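Local atomic coordinates of probable spore coat polysaccharide biosynthesis protein E (Chromobacterium violaceum ATCC 12472, PDB entry 3G8R), a protein that probably acts as an N-acylneuraminate-9-phosphate synthase in the making of sialic-acid-like sugars, and binds a zinc ion. Residues 131-135 against 156-162; 112-118 against 136-141; 147-151 against 190-194. All coordinates share one frame; numbering follows the deposited sequence.

From the N terminus, the chain first meets contact 2, whose segment 112-118 holds one barrel strand; the loop it closes runs through helix 125-132 and ends at strand 138-141. Contact 1 opens inside that loop, at 131-135, and closes beyond it at 156-162, so the two cross, and they touch where Ile131 packs against side chains of both strands. Contact 3 starts at 147-151, after contact 2 has closed but before contact 1 has, and reaches 190-194, so it crosses contact 1 and follows contact 2 in series. Together they join two neighbouring strands of the TIM barrel and then, through helix 147-158, the helices 125-132 and 184-191 that flank it.

Contact 1 (131-135 against 156-162)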
ATOM      1  N   ILE A 131      28.648 -11.545 -13.604  1.00 44.35           N
ATOM      2  CA  ILE A 131      27.798 -10.363 -13.780  1.00 43.05           C
ATOM      3  C   ILE A 131      28.457  -9.142 -13.157  1.00 42.74           C
ATOM      4  O   ILE A 131      28.423  -8.046 -13.704  1.00 41.54           O
ATOM      5  CB  ILE A 131      26.404 -10.589 -13.169  1.00 42.04           C
ATOM      6  CG1 ILE A 131      25.629 -11.627 -13.996  1.00 50.71           C
ATOM      7  CG2 ILE A 131      25.661  -9.294 -13.069  1.00 50.52           C
ATOM      8  CD1 ILE A 131      24.291 -12.108 -13.396  1.00 41.72           C
ATOM      9  N   ALA A 132      29.049  -9.358 -11.992  1.00 44.33           N
ATOM     10  CA  ALA A 132      29.717  -8.288 -11.254  1.00 46.06           C
ATOM     11  C   ALA A 132      30.815  -7.655 -12.085  1.00 47.60           C
ATOM     12  O   ALA A 132      30.999  -6.466 -12.048  1.00 47.62           O
ATOM     13  CB  ALA A 132      30.294  -8.815  -9.964  1.00 45.68           C
ATOM     14  N   ARG A 133      31.546  -8.455 -12.841  1.00 49.47           N
ATOM     15  CA  ARG A 133      32.586  -7.893 -13.668  1.00 51.72           C
ATOM     16  C   ARG A 133      32.015  -7.232 -14.923  1.00 52.60           C
ATOM     17  O   ARG A 133      32.732  -6.952 -15.855  1.00 53.01           O
ATOM     18  CB  ARG A 133      33.712  -8.907 -13.939  1.00 53.20           C
ATOM     19  CG  ARG A 133      33.495  -9.940 -15.014  1.00 67.20           C
ATOM     20  CD  ARG A 133      34.838 -10.656 -15.343  1.00 56.73           C
ATOM     21  NE  ARG A 133      35.158 -11.708 -14.366  1.00 68.12           N
ATOM     22  CZ  ARG A 133      35.047 -13.021 -14.606  1.00 58.69           C
ATOM     23  NH1 ARG A 133      34.642 -13.463 -15.804  1.00 68.28           N
ATOM     24  NH2 ARG A 133      35.345 -13.897 -13.647  1.00 68.32           N
ATOM     25  N   SER A 134      30.716  -6.966 -14.921  1.00 53.67           N
ATOM     26  CA  SER A 134      30.067  -6.282 -16.034  1.00 55.28           C
ATOM     27  C   SER A 134      29.878  -4.845 -15.594  1.00 56.94           C
ATOM     28  O   SER A 134      30.230  -4.519 -14.470  1.00 57.90           O
ATOM     29  CB  SER A 134      28.720  -6.931 -16.328  1.00 55.36           C
ATOM     30  OG  SER A 134      28.331  -6.700 -17.662  1.00 77.33           O
ATOM     31  N   ASP A 135      29.338  -3.973 -16.439  1.00 57.53           N
ATOM     32  CA  ASP A 135      29.163  -2.574 -16.005  1.00 58.36           C
ATOM     33  C   ASP A 135      27.749  -1.984 -16.258  1.00 57.71           C
ATOM     34  O   ASP A 135      27.540  -0.769 -16.439  1.00 58.09           O
ATOM     35  CB  ASP A 135      30.321  -1.681 -16.509  1.00 59.52           C
ATOM     36  CG  ASP A 135      31.622  -1.815 -15.636  1.00 85.37           C
ATOM     37  OD1 ASP A 135      31.540  -1.759 -14.380  1.00 60.20           O
ATOM     38  OD2 ASP A 135      32.740  -1.954 -16.208  1.00 60.34           O
ATOM     39  N   PHE A 156      27.306  -7.174  -1.462  1.00 40.79           N
ATOM     40  CA  PHE A 156      28.398  -7.423  -2.366  1.00 42.23           C
ATOM     41  C   PHE A 156      28.295  -6.603  -3.636  1.00 43.18           C
ATOM     42  O   PHE A 156      29.283  -6.059  -4.083  1.00 43.29           O
ATOM     43  CB  PHE A 156      28.484  -8.913  -2.653  1.00 43.16           C
ATOM     44  CG  PHE A 156      28.925  -9.264  -4.053  1.00 42.19           C
ATOM     45  CD1 PHE A 156      27.993  -9.427  -5.066  1.00 43.34           C
ATOM     46  CD2 PHE A 156      30.264  -9.485  -4.336  1.00 43.30           C
ATOM     47  CE1 PHE A 156      28.383  -9.768  -6.347  1.00 42.28           C
ATOM     48  CE2 PHE A 156      30.669  -9.834  -5.614  1.00 42.41           C
ATOM     49  CZ  PHE A 156      29.717  -9.980  -6.622  1.00 43.75           C
HETATM   50  N   MSE A 157      27.098  -6.519  -4.207  1.00 43.89           N
HETATM   51  CA  MSE A 157      26.833  -5.638  -5.337  1.00 43.95           C
HETATM   52  C   MSE A 157      26.980  -4.154  -4.994  1.00 44.98           C
HETATM   53  O   MSE A 157      27.503  -3.385  -5.787  1.00 45.81           O
HETATM   54  CB  MSE A 157      25.439  -5.921  -5.895  1.00 43.18           C
HETATM   55  CG  MSE A 157      25.315  -7.292  -6.596  1.00 32.59           C
HETATM   56 SE   MSE A 157      26.099  -7.367  -8.216  1.00 42.12          SE
HETATM   57  CE  MSE A 157      26.109  -9.111  -8.555  1.00 32.68           C
ATOM     58  N   LEU A 158      26.521  -3.739  -3.818  1.00 45.42           N
ATOM     59  CA  LEU A 158      26.520  -2.309  -3.475  1.00 45.75           C
ATOM     60  C   LEU A 158      27.930  -1.811  -3.233  1.00 48.93           C
ATOM     61  O   LEU A 158      28.277  -0.654  -3.516  1.00 49.28           O
ATOM     62  CB  LEU A 158      25.681  -2.039  -2.233  1.00 43.22           C
ATOM     63  CG  LEU A 158      24.172  -1.847  -2.364  1.00 43.20           C
ATOM     64  CD1 LEU A 158      23.572  -1.425  -1.013  1.00 42.14           C
ATOM     65  CD2 LEU A 158      23.753  -0.888  -3.459  1.00 42.02           C
ATOM     66  N   HIS A 159      28.726  -2.689  -2.641  1.00 51.13           N
ATOM     67  CA  HIS A 159      30.127  -2.453  -2.505  1.00 53.30           C
ATOM     68  C   HIS A 159      30.681  -2.846  -3.853  1.00 55.80           C
ATOM     69  O   HIS A 159      30.427  -3.960  -4.321  1.00 56.89           O
ATOM     70  CB  HIS A 159      30.689  -3.370  -1.445  1.00 53.17           C
ATOM     71  CG  HIS A 159      32.120  -3.107  -1.146  1.00 52.95           C
ATOM     72  ND1 HIS A 159      33.129  -3.952  -1.552  1.00 53.01           N
ATOM     73  CD2 HIS A 159      32.718  -2.072  -0.510  1.00 53.05           C
ATOM     74  CE1 HIS A 159      34.290  -3.462  -1.157  1.00 52.88           C
ATOM     75  NE2 HIS A 159      34.066  -2.324  -0.518  1.00 53.14           N
ATOM     76  N   ARG A 160      31.425  -1.947  -4.488  1.00 56.14           N
ATOM     77  CA  ARG A 160      31.718  -2.105  -5.918  1.00 56.57           C
ATOM     78  C   ARG A 160      30.596  -1.488  -6.791  1.00 54.90           C
ATOM     79  O   ARG A 160      30.447  -1.785  -7.980  1.00 54.70           O
ATOM     80  CB  ARG A 160      32.055  -3.566  -6.277  1.00 57.86           C
ATOM     81  CG  ARG A 160      30.996  -4.333  -7.009  1.00 70.99           C
ATOM     82  CD  ARG A 160      31.207  -5.827  -6.864  1.00 59.86           C
ATOM     83  NE  ARG A 160      32.604  -6.214  -6.641  1.00 72.33           N
ATOM     84  CZ  ARG A 160      33.097  -6.671  -5.482  1.00 61.63           C
ATOM     85  NH1 ARG A 160      32.315  -6.796  -4.396  1.00 72.77           N
ATOM     86  NH2 ARG A 160      34.389  -6.993  -5.406  1.00 72.86           N
ATOM     87  N   GLY A 161      29.818  -0.624  -6.149  1.00 53.57           N
ATOM     88  CA  GLY A 161      29.190   0.528  -6.801  1.00 52.38           C
ATOM     89  C   GLY A 161      28.122   0.300  -7.847  1.00 50.53           C
ATOM     90  O   GLY A 161      27.856   1.183  -8.665  1.00 50.66           O
ATOM     91  N   LYS A 162      27.491  -0.867  -7.792  1.00 48.00           N
ATOM     92  CA  LYS A 162      26.449  -1.207  -8.729  1.00 45.25           C
ATOM     93  C   LYS A 162      25.110  -0.489  -8.522  1.00 41.77           C
ATOM     94  O   LYS A 162      24.714  -0.183  -7.412  1.00 39.70           O
ATOM     95  CB  LYS A 162      26.265  -2.710  -8.721  1.00 46.11           C
ATOM     96  CG  LYS A 162      26.943  -3.355  -9.873  1.00 58.36           C
ATOM     97  CD  LYS A 162      28.157  -4.117  -9.431  1.00 47.84           C
ATOM     98  CE  LYS A 162      29.314  -4.012 -10.465  1.00 58.91           C
ATOM     99  NZ  LYS A 162      28.875  -4.318 -11.860  1.00 48.63           N
TER
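A Schellman motif ends helix 147-158 here, and the lysine that completes it reaches across to the C-terminal end of helix 125-132, where Lys162 NZ meets two main-chain carbonyls. In the motif, Gly161 takes positive phi, Lys162 N bonds back to Met157 O and Gly161 N to Leu158 O. The lysine side chain then bends at chi2, chi3 and chi4 to bring its amine between Ala132 O, at 3.0 Å from NZ, and Ser134 O, at 2.9 Å from NZ. Neither approach is straight on: the amine is tilted from the carbonyl plane of Ala132 and stands well above that of Ser134. Beside this polar grip lies a small apolar patch. Ala132 CB comes obliquely to the ring of Phe156, 3.6 Å from CZ, while the CE methyl of Met157, a selenomethionine, approaches the same CB more loosely. Arg160 CD sits over one face of the Phe156 ring toward its rim, and the guanidinium turns back so that NH1 gives a nearly linear bond (167°) to Phe156 O, 3.1 Å away and in the guanidinium plane. On the other segment, the hydroxyl of Ser134 is engaged by Glu108. A cationic amine held by carbonyls at and just past a helix C terminus would be expected to offset the partial negative charge gathered there, and the carboxylate of Asp135, too far for a salt bridge, probably adds to that pull.

Contact 2 (112-118 against 136-141); sequences IEIIKIA and KPVVAS
Lys116 NZ has two partners: it bonds to Ser141 OG at 2.6 Å, across the contact, and forms a salt bridge with Glu223 from strand 221-225. Strands 114-117 and 138-141 are neighbours in the eight-stranded TIM barrel of the NeuB-family part of this chain, and with helix 125-132 they form a parallel beta-alpha-beta unit. The side chain of Lys116 comes within about 6 Å of the bound zinc ion, which His202 and His225 hold, and Ser141 and Glu223 probably help to position this lysine beside the metal site. Lys116 CG lies 3.8 Å from Val139 CG1, and bends at chi2, chi3 and chi4 then carry the amine to Ser141. The backbones are joined in parallel register, Ile115 N to Pro137 O, Val139 N to Ile115 O, Ile117 N to Val139 O and Ser141 N to Ile117 O. The third is shortest at 2.6 Å from Ile117 N to Val139 O, and its donor lies nearly along the C=O axis. The side chains of Ile115, Ile117, Val138 and Ala140 leave the sheet from the face opposite Lys116 and Val139, and Ile131 of helix 125-132 packs on the first three. There the Ile117 and Val138 side chains meet at an oblique angle, Ile117 CD1 3.7 Å from Val138 CG1, which a chi1 of 174° sets anti to the backbone N. On the Lys116 face, Ile114 CG2 rests 3.7 Å from Val139 CG2.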
ATOM      1  N   ILE A 112      22.678  -4.929 -24.829  1.00 43.45           N
ATOM      2  CA  ILE A 112      21.566  -4.907 -23.899  1.00 43.92           C
ATOM      3  C   ILE A 112      21.934  -3.954 -22.765  1.00 44.62           C
ATOM      4  O   ILE A 112      23.073  -3.940 -22.346  1.00 45.34           O
ATOM      5  CB  ILE A 112      21.261  -6.328 -23.389  1.00 43.30           C
ATOM      6  CG1 ILE A 112      20.437  -7.077 -24.444  1.00 35.77           C
ATOM      7  CG2 ILE A 112      20.521  -6.287 -22.052  1.00 35.88           C
ATOM      8  CD1 ILE A 112      20.871  -8.479 -24.672  1.00 42.21           C
ATOM      9  N   GLU A 113      20.970  -3.162 -22.295  1.00 44.76           N
ATOM     10  CA  GLU A 113      21.196  -2.099 -21.309  1.00 44.38           C
ATOM     11  C   GLU A 113      21.205  -2.572 -19.866  1.00 43.32           C
ATOM     12  O   GLU A 113      21.901  -1.964 -19.046  1.00 44.22           O
ATOM     13  CB  GLU A 113      20.149  -0.997 -21.447  1.00 45.24           C
ATOM     14  CG  GLU A 113      20.088  -0.352 -22.833  1.00 76.33           C
ATOM     15  CD  GLU A 113      18.819   0.470 -23.051  1.00 47.97           C
ATOM     16  OE1 GLU A 113      18.612   1.468 -22.304  1.00 76.53           O
ATOM     17  OE2 GLU A 113      18.032   0.106 -23.966  1.00 76.44           O
ATOM     18  N   ILE A 114      20.442  -3.625 -19.556  1.00 41.24           N
ATOM     19  CA  ILE A 114      20.236  -4.106 -18.166  1.00 39.99           C
ATOM     20  C   ILE A 114      20.242  -5.662 -17.958  1.00 39.03           C
ATOM     21  O   ILE A 114      19.849  -6.440 -18.851  1.00 39.09           O
ATOM     22  CB  ILE A 114      18.915  -3.516 -17.608  1.00 39.99           C
ATOM     23  CG1 ILE A 114      18.973  -1.981 -17.556  1.00 41.58           C
ATOM     24  CG2 ILE A 114      18.556  -4.126 -16.237  1.00 42.33           C
ATOM     25  CD1 ILE A 114      17.636  -1.269 -17.211  1.00 38.88           C
ATOM     26  N   ILE A 115      20.677  -6.099 -16.778  1.00 38.39           N
ATOM     27  CA  ILE A 115      20.734  -7.519 -16.440  1.00 39.39           C
ATOM     28  C   ILE A 115      19.702  -7.928 -15.393  1.00 39.14           C
ATOM     29  O   ILE A 115      19.774  -7.477 -14.260  1.00 39.88           O
ATOM     30  CB  ILE A 115      22.156  -7.933 -15.943  1.00 40.41           C
ATOM     31  CG1 ILE A 115      23.157  -7.851 -17.095  1.00 41.28           C
ATOM     32  CG2 ILE A 115      22.158  -9.363 -15.353  1.00 40.56           C
ATOM     33  CD1 ILE A 115      24.612  -7.710 -16.670  1.00 40.25           C
ATOM     34  N   LYS A 116      18.742  -8.776 -15.743  1.00 38.68           N
ATOM     35  CA  LYS A 116      17.926  -9.350 -14.669  1.00 39.28           C
ATOM     36  C   LYS A 116      18.604 -10.593 -14.161  1.00 39.68           C
ATOM     37  O   LYS A 116      19.104 -11.388 -14.945  1.00 41.07           O
ATOM     38  CB  LYS A 116      16.504  -9.690 -15.086  1.00 39.17           C
ATOM     39  CG  LYS A 116      15.475  -9.161 -14.099  1.00 58.64           C
ATOM     40  CD  LYS A 116      15.072 -10.120 -12.973  1.00 40.84           C
ATOM     41  CE  LYS A 116      13.945 -11.053 -13.438  1.00 59.26           C
ATOM     42  NZ  LYS A 116      12.976 -11.423 -12.333  1.00 41.62           N
ATOM     43  N   ILE A 117      18.650 -10.750 -12.855  1.00 38.21           N
ATOM     44  CA  ILE A 117      18.968 -12.031 -12.279  1.00 38.12           C
ATOM     45  C   ILE A 117      17.678 -12.772 -11.900  1.00 38.89           C
ATOM     46  O   ILE A 117      16.881 -12.273 -11.103  1.00 40.91           O
ATOM     47  CB  ILE A 117      19.811 -11.829 -11.028  1.00 38.16           C
ATOM     48  CG1 ILE A 117      21.118 -11.147 -11.405  1.00 18.04           C
ATOM     49  CG2 ILE A 117      20.041 -13.161 -10.265  1.00 18.64           C
ATOM     50  CD1 ILE A 117      22.048 -10.918 -10.214  1.00 38.14           C
ATOM     51  N   ALA A 118      17.463 -13.958 -12.441  1.00 37.93           N
ATOM     52  CA  ALA A 118      16.321 -14.756 -12.017  1.00 38.02           C
ATOM     53  C   ALA A 118      16.477 -15.258 -10.578  1.00 38.97           C
ATOM     54  O   ALA A 118      17.585 -15.374 -10.054  1.00 39.83           O
ATOM     55  CB  ALA A 118      16.131 -15.928 -12.949  1.00 38.04           C
ATOM     56  N   LYS A 136      26.775  -2.880 -16.221  1.00 56.20           N
ATOM     57  CA  LYS A 136      25.378  -2.521 -16.400  1.00 54.14           C
ATOM     58  C   LYS A 136      24.603  -2.657 -15.091  1.00 51.63           C
ATOM     59  O   LYS A 136      24.972  -3.441 -14.205  1.00 51.31           O
ATOM     60  CB  LYS A 136      24.759  -3.416 -17.466  1.00 54.26           C
ATOM     61  CG  LYS A 136      25.534  -3.348 -18.737  1.00 67.33           C
ATOM     62  CD  LYS A 136      25.814  -4.723 -19.297  1.00 54.59           C
ATOM     63  CE  LYS A 136      25.052  -4.944 -20.585  1.00 67.19           C
ATOM     64  NZ  LYS A 136      25.296  -3.826 -21.543  1.00 54.10           N
ATOM     65  N   PRO A 137      23.518  -1.890 -14.971  1.00 48.93           N
ATOM     66  CA  PRO A 137      22.585  -1.982 -13.854  1.00 47.36           C
ATOM     67  C   PRO A 137      22.054  -3.405 -13.650  1.00 45.54           C
ATOM     68  O   PRO A 137      22.019  -4.203 -14.589  1.00 44.68           O
ATOM     69  CB  PRO A 137      21.457  -1.070 -14.304  1.00 47.51           C
ATOM     70  CG  PRO A 137      22.115  -0.086 -15.188  1.00 33.04           C
ATOM     71  CD  PRO A 137      23.126  -0.854 -15.940  1.00 47.82           C
ATOM     72  N   VAL A 138      21.641  -3.722 -12.428  1.00 44.66           N
ATOM     73  CA  VAL A 138      21.185  -5.087 -12.128  1.00 43.21           C
ATOM     74  C   VAL A 138      19.843  -5.091 -11.414  1.00 42.98           C
ATOM     75  O   VAL A 138      19.555  -4.259 -10.532  1.00 44.33           O
ATOM     76  CB  VAL A 138      22.234  -5.900 -11.325  1.00 42.39           C
ATOM     77  CG1 VAL A 138      21.690  -7.262 -10.908  1.00 50.23           C
ATOM     78  CG2 VAL A 138      23.483  -6.110 -12.146  1.00 49.91           C
ATOM     79  N   VAL A 139      19.025  -6.045 -11.823  1.00 40.82           N
ATOM     80  CA  VAL A 139      17.704  -6.231 -11.291  1.00 38.59           C
ATOM     81  C   VAL A 139      17.635  -7.694 -10.847  1.00 37.77           C
ATOM     82  O   VAL A 139      17.769  -8.615 -11.668  1.00 38.25           O
ATOM     83  CB  VAL A 139      16.698  -5.984 -12.385  1.00 37.95           C
ATOM     84  CG1 VAL A 139      15.320  -6.137 -11.861  1.00 34.34           C
ATOM     85  CG2 VAL A 139      16.885  -4.598 -12.967  1.00 33.99           C
ATOM     86  N   ALA A 140      17.433  -7.910  -9.558  1.00 35.68           N
ATOM     87  CA  ALA A 140      17.580  -9.230  -9.005  1.00 34.10           C
ATOM     88  C   ALA A 140      16.283  -9.702  -8.385  1.00 33.56           C
ATOM     89  O   ALA A 140      15.623  -8.982  -7.660  1.00 33.03           O
ATOM     90  CB  ALA A 140      18.689  -9.219  -7.982  1.00 33.83           C
ATOM     91  N   SER A 141      15.872 -10.911  -8.691  1.00 34.85           N
ATOM     92  CA  SER A 141      14.631 -11.352  -8.080  1.00 36.50           C
ATOM     93  C   SER A 141      14.981 -12.276  -6.964  1.00 37.21           C
ATOM     94  O   SER A 141      15.977 -12.981  -7.046  1.00 37.79           O
ATOM     95  CB  SER A 141      13.729 -12.041  -9.082  1.00 36.51           C
ATOM     96  OG  SER A 141      13.012 -11.068  -9.758  1.00 39.11           O
TER

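Contact 3 (147-151 against 190-194)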
ATOM      1  N   ARG A 147      17.195 -14.300   3.791  1.00 46.04           N
ATOM      2  CA  ARG A 147      17.647 -12.967   4.188  1.00 47.28           C
ATOM      3  C   ARG A 147      19.185 -12.865   4.141  1.00 47.77           C
ATOM      4  O   ARG A 147      19.733 -11.964   3.509  1.00 48.25           O
ATOM      5  CB  ARG A 147      17.144 -12.657   5.595  1.00 48.00           C
ATOM      6  CG  ARG A 147      17.092 -11.177   5.924  1.00 55.51           C
ATOM      7  CD  ARG A 147      16.667 -10.950   7.390  1.00 49.37           C
ATOM      8  NE  ARG A 147      17.785 -10.890   8.349  1.00 55.26           N
ATOM      9  CZ  ARG A 147      18.004 -11.775   9.323  1.00 49.99           C
ATOM     10  NH1 ARG A 147      19.048 -11.620  10.144  1.00 54.92           N
ATOM     11  NH2 ARG A 147      17.179 -12.812   9.484  1.00 54.85           N
ATOM     12  N   GLU A 148      19.867 -13.807   4.788  1.00 47.41           N
ATOM     13  CA  GLU A 148      21.326 -13.856   4.784  1.00 47.88           C
ATOM     14  C   GLU A 148      21.924 -13.850   3.355  1.00 47.55           C
ATOM     15  O   GLU A 148      22.957 -13.213   3.108  1.00 47.88           O
ATOM     16  CB  GLU A 148      21.858 -15.030   5.630  1.00 48.45           C
ATOM     17  CG  GLU A 148      20.883 -16.200   5.867  1.00 74.23           C
ATOM     18  CD  GLU A 148      19.651 -15.855   6.753  1.00 50.54           C
ATOM     19  OE1 GLU A 148      19.843 -15.377   7.895  1.00 74.17           O
ATOM     20  OE2 GLU A 148      18.487 -16.065   6.298  1.00 74.37           O
ATOM     21  N   ASP A 149      21.261 -14.519   2.419  1.00 46.05           N
ATOM     22  CA  ASP A 149      21.718 -14.519   1.038  1.00 45.39           C
ATOM     23  C   ASP A 149      21.503 -13.204   0.306  1.00 45.12           C
ATOM     24  O   ASP A 149      22.337 -12.822  -0.514  1.00 45.68           O
ATOM     25  CB  ASP A 149      21.027 -15.613   0.233  1.00 45.50           C
ATOM     26  CG  ASP A 149      21.522 -16.997   0.581  1.00 59.38           C
ATOM     27  OD1 ASP A 149      22.721 -17.121   0.977  1.00 45.86           O
ATOM     28  OD2 ASP A 149      20.704 -17.957   0.442  1.00 46.27           O
ATOM     29  N   ILE A 150      20.370 -12.551   0.562  1.00 44.23           N
ATOM     30  CA  ILE A 150      19.984 -11.345  -0.157  1.00 43.70           C
ATOM     31  C   ILE A 150      20.841 -10.256   0.384  1.00 44.32           C
ATOM     32  O   ILE A 150      21.304  -9.392  -0.348  1.00 44.53           O
ATOM     33  CB  ILE A 150      18.528 -10.946   0.105  1.00 43.39           C
ATOM     34  CG1 ILE A 150      17.594 -12.108  -0.133  1.00 27.85           C
ATOM     35  CG2 ILE A 150      18.111  -9.793  -0.801  1.00 28.79           C
ATOM     36  CD1 ILE A 150      16.128 -11.822   0.173  1.00 43.19           C
ATOM     37  N   ASP A 151      21.034 -10.303   1.694  1.00 44.94           N
ATOM     38  CA  ASP A 151      22.079  -9.532   2.345  1.00 45.06           C
ATOM     39  C   ASP A 151      23.437  -9.709   1.686  1.00 44.60           C
ATOM     40  O   ASP A 151      24.075  -8.710   1.371  1.00 45.41           O
ATOM     41  CB  ASP A 151      22.195  -9.934   3.795  1.00 45.54           C
ATOM     42  CG  ASP A 151      21.240  -9.195   4.680  1.00 39.48           C
ATOM     43  OD1 ASP A 151      20.337  -8.488   4.187  1.00 45.95           O
ATOM     44  OD2 ASP A 151      21.407  -9.321   5.917  1.00 47.15           O
ATOM     45  N   GLN A 190      12.138  -1.859   3.651  1.00 40.97           N
ATOM     46  CA  GLN A 190      12.621  -1.465   4.971  1.00 41.44           C
ATOM     47  C   GLN A 190      14.006  -2.074   5.284  1.00 41.46           C
ATOM     48  O   GLN A 190      14.822  -1.460   5.946  1.00 41.77           O
ATOM     49  CB  GLN A 190      11.618  -1.861   6.038  1.00 41.81           C
ATOM     50  CG  GLN A 190      10.392  -0.963   6.178  1.00 46.09           C
ATOM     51  CD  GLN A 190       9.334  -1.554   7.155  1.00 43.23           C
ATOM     52  OE1 GLN A 190       9.251  -2.780   7.386  1.00 46.06           O
ATOM     53  NE2 GLN A 190       8.529  -0.673   7.722  1.00 46.48           N
ATOM     54  N   GLN A 191      14.255  -3.281   4.800  1.00 40.95           N
ATOM     55  CA  GLN A 191      15.513  -3.959   4.990  1.00 40.69           C
ATOM     56  C   GLN A 191      16.680  -3.235   4.266  1.00 42.08           C
ATOM     57  O   GLN A 191      17.816  -3.241   4.757  1.00 42.69           O
ATOM     58  CB  GLN A 191      15.365  -5.349   4.410  1.00 40.03           C
ATOM     59  CG  GLN A 191      15.863  -6.512   5.254  1.00 56.64           C
ATOM     60  CD  GLN A 191      14.731  -7.309   5.900  1.00 40.38           C
ATOM     61  OE1 GLN A 191      14.326  -8.363   5.408  1.00 55.77           O
ATOM     62  NE2 GLN A 191      14.205  -6.785   7.005  1.00 56.59           N
ATOM     63  N   TYR A 192      16.418  -2.629   3.100  1.00 41.92           N
ATOM     64  CA  TYR A 192      17.503  -2.163   2.189  1.00 41.42           C
ATOM     65  C   TYR A 192      17.303  -0.745   1.642  1.00 41.53           C
ATOM     66  O   TYR A 192      16.603  -0.511   0.658  1.00 40.66           O
ATOM     67  CB  TYR A 192      17.713  -3.157   1.031  1.00 41.60           C
ATOM     68  CG  TYR A 192      17.923  -4.607   1.458  1.00 34.81           C
ATOM     69  CD1 TYR A 192      19.142  -5.043   1.957  1.00 41.70           C
ATOM     70  CD2 TYR A 192      16.909  -5.530   1.345  1.00 42.00           C
ATOM     71  CE1 TYR A 192      19.338  -6.336   2.345  1.00 34.53           C
ATOM     72  CE2 TYR A 192      17.100  -6.858   1.703  1.00 35.20           C
ATOM     73  CZ  TYR A 192      18.315  -7.253   2.225  1.00 42.19           C
ATOM     74  OH  TYR A 192      18.497  -8.575   2.601  1.00 35.33           O
ATOM     75  N   ALA A 193      17.914   0.221   2.302  1.00 43.61           N
ATOM     76  CA  ALA A 193      17.652   1.617   1.941  1.00 45.27           C
ATOM     77  C   ALA A 193      18.630   2.065   0.863  1.00 45.34           C
ATOM     78  O   ALA A 193      19.775   1.615   0.826  1.00 45.39           O
ATOM     79  CB  ALA A 193      17.698   2.517   3.177  1.00 45.86           C
ATOM     80  N   GLY A 194      18.179   2.922  -0.037  1.00 45.83           N
ATOM     81  CA  GLY A 194      18.995   3.246  -1.221  1.00 46.72           C
ATOM     82  C   GLY A 194      19.230   2.052  -2.160  1.00 46.70           C
ATOM     83  O   GLY A 194      20.332   1.899  -2.728  1.00 47.31           O
TER
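Tyr192 OH gives a hydrogen bond to Asp151 OD1, modelled at 2.4 Å; so short a value leaves the exact length doubtful. The carboxylate oxygen arrives at the edge of the phenol ring, near its plane and on the CE1 side, with the carboxylate standing almost perpendicular to the ring (89°). The same hydroxyl rests against Ile150, 3.4 Å from its CB. Ile150 CG2 reaches the ring obliquely, 4.0 Å from Tyr192 CZ, because it stands anti to the backbone N while CG1 lies beside that nitrogen (chi1 -52°). Asp151 N is close to the hydroxyl too, at 3.2 Å from OH, but its angle is too poor for a bond; its hydrogen is given to Arg147 O within the helix. One step out, Gln191 folds its CG over one face of the Tyr192 ring, 3.7 Å above the plane and offset toward the rim. Its OE1 comes within 4.0 Å of Arg147 CG, the two side chains crossing at about a right angle. Ile150 also touches Phe122, Thr142 and Ala145, on loops that precede helix 147-158. The contact thus links the first turn of helix 147-158 to the C-terminal end of helix 184-191, away from the zinc site. With Gln191 over one face and Ile150 against the hydroxyl, the ring's turning is probably restricted; if the bond to Asp151 is as modelled, it would also tend to polarise the O-H.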